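Local coordinates for conserved protein (PDB 2NR4), which is of unknown function but binds flavin mononucleotide, consistent with a role as a flavoprotein, at residues G25-E28 against G29-I33. Sequence-based numbering, arbitrary orientation.
Sequences GIRE and GISEI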
loop_
_atom_site.group_PDB
_atom_site.type_symbol
_atom_site.label_atom_id
_atom_site.label_comp_id
_atom_site.label_asym_id
_atom_site.label_seq_id
_atom_site.Cartn_x
_atom_site.Cartn_y
_atom_site.Cartn_z
ATOM N N GLY A 25 4.859 10.077 -6.641
ATOM C CA GLY A 25 3.808 9.121 -6.318
ATOM C C GLY A 25 2.753 8.984 -7.382
ATOM O O GLY A 25 1.774 8.293 -7.155
ATOM N N ILE A 26 2.938 9.590 -8.558
ATOM C CA ILE A 26 1.995 9.422 -9.670
ATOM C C ILE A 26 2.531 8.350 -10.616
ATOM O O ILE A 26 3.334 8.638 -11.508
ATOM C CB ILE A 26 1.705 10.751 -10.432
ATOM C CG1 ILE A 26 1.463 11.896 -9.437
ATOM C CG2 ILE A 26 0.530 10.596 -11.446
ATOM C CD1 ILE A 26 0.366 11.627 -8.465
ATOM N N ARG A 27 2.059 7.121 -10.410
ATOM C CA ARG A 27 2.633 5.913 -11.019
ATOM C C ARG A 27 1.657 5.304 -11.984
ATOM O O ARG A 27 0.470 5.677 -12.030
ATOM C CB ARG A 27 2.902 4.843 -9.964
ATOM C CG ARG A 27 3.435 5.299 -8.644
ATOM C CD ARG A 27 4.889 5.319 -8.642
ATOM N NE ARG A 27 5.422 3.987 -8.953
ATOM C CZ ARG A 27 5.828 3.102 -8.050
ATOM N NH1 ARG A 27 5.759 3.388 -6.750
ATOM N NH2 ARG A 27 6.314 1.924 -8.459
ATOM N N GLU A 28 2.137 4.291 -12.727
ATOM C CA GLU A 28 1.279 3.589 -13.643
ATOM C C GLU A 28 0.058 2.985 -12.918
ATOM O O GLU A 28 0.194 2.509 -11.797
ATOM C CB GLU A 28 2.086 2.493 -14.347
ATOM C CG GLU A 28 1.392 1.963 -15.579
ATOM C CD GLU A 28 2.006 0.626 -16.052
ATOM O OE1 GLU A 28 3.099 0.233 -15.569
ATOM O OE2 GLU A 28 1.370 -0.021 -16.899
ATOM N N GLY A 29 -1.110 2.997 -13.566
ATOM C CA GLY A 29 -2.352 2.463 -12.968
ATOM C C GLY A 29 -3.073 3.593 -12.255
ATOM O O GLY A 29 -2.938 4.752 -12.665
ATOM N N ILE A 30 -3.816 3.293 -11.186
ATOM C CA ILE A 30 -4.616 4.346 -10.525
ATOM C C ILE A 30 -3.987 4.530 -9.166
ATOM O O ILE A 30 -4.007 3.596 -8.338
ATOM C CB ILE A 30 -6.107 3.985 -10.447
ATOM C CG1 ILE A 30 -6.698 3.805 -11.864
ATOM C CG2 ILE A 30 -6.894 5.119 -9.743
ATOM C CD1 ILE A 30 -8.149 3.362 -11.831
ATOM N N SER A 31 -3.395 5.711 -8.957
ATOM C CA SER A 31 -2.670 6.038 -7.724
ATOM C C SER A 31 -3.700 6.706 -6.802
ATOM O O SER A 31 -4.285 7.714 -7.169
ATOM C CB SER A 31 -1.519 7.019 -8.052
ATOM O OG SER A 31 -0.513 6.425 -8.904
ATOM N N GLU A 32 -3.921 6.139 -5.620
ATOM C CA GLU A 32 -4.938 6.666 -4.689
ATOM C C GLU A 32 -4.286 7.714 -3.811
ATOM O O GLU A 32 -3.475 7.402 -2.899
ATOM C CB GLU A 32 -5.557 5.549 -3.838
ATOM C CG GLU A 32 -6.088 4.338 -4.673
ATOM C CD GLU A 32 -7.340 4.643 -5.488
ATOM O OE1 GLU A 32 -7.919 5.773 -5.358
ATOM O OE2 GLU A 32 -7.755 3.746 -6.288
ATOM N N ILE A 33 -4.663 8.966 -4.081
ATOM C CA ILE A 33 -4.069 10.101 -3.381
ATOM C C ILE A 33 -5.176 10.939 -2.730
ATOM O O ILE A 33 -6.346 10.664 -2.900
ATOM C CB ILE A 33 -3.199 10.939 -4.333
ATOM C CG1 ILE A 33 -3.929 11.290 -5.646
ATOM C CG2 ILE A 33 -1.855 10.159 -4.627
ATOM C CD1 ILE A 33 -4.932 12.426 -5.556
HETATM O O HOH W 1 -1.209 7.406 -11.317
HETATM O O HOH W 2 -0.469 3.730 -9.154
#
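S31 lays its hydroxyl across the mouth of the turn that leads into its own strand, where OG meets the backbone of R27 four residues earlier. R27 N donates to S31 OG over 3.1 Å, and the bond is nearly straight, with an angle of 165° at the hydrogen. S31 CB points back toward the loop, and OG stands beside its own backbone N (chi1 -65°), which brings it up to the R27 amide while CB lies 3.6 Å from G25 O. Two waters add to the grip on this hydroxyl, each 2.7 Å from S31 OG. One of them also bonds to R27 O, the other donates to E28 O at 3.0 Å, and the hydroxyl of the buried S31 thus links the turn through one direct bond and two water bridges. Were S31 replaced by an alanine, the R27 amide would probably lose this acceptor and the two waters their common partner, leaving the turn freer to shift. The R27 side chain passes S31 OG with CB at 3.9 Å, then bends at chi2 and chi3 and leads away to a salt bridge with E152 of the second subunit. E28, extended beyond CG, likewise turns outward, its OE2 hydrogen-bonded to the backbone N of D198 in that subunit. The loop thus folds back on the start of strand 29-37, which pairs antiparallel with strand 43-51 in the six-stranded barrel; E32 touches FMN, while I26 and I33 pack against strands 43-51 and 75-79.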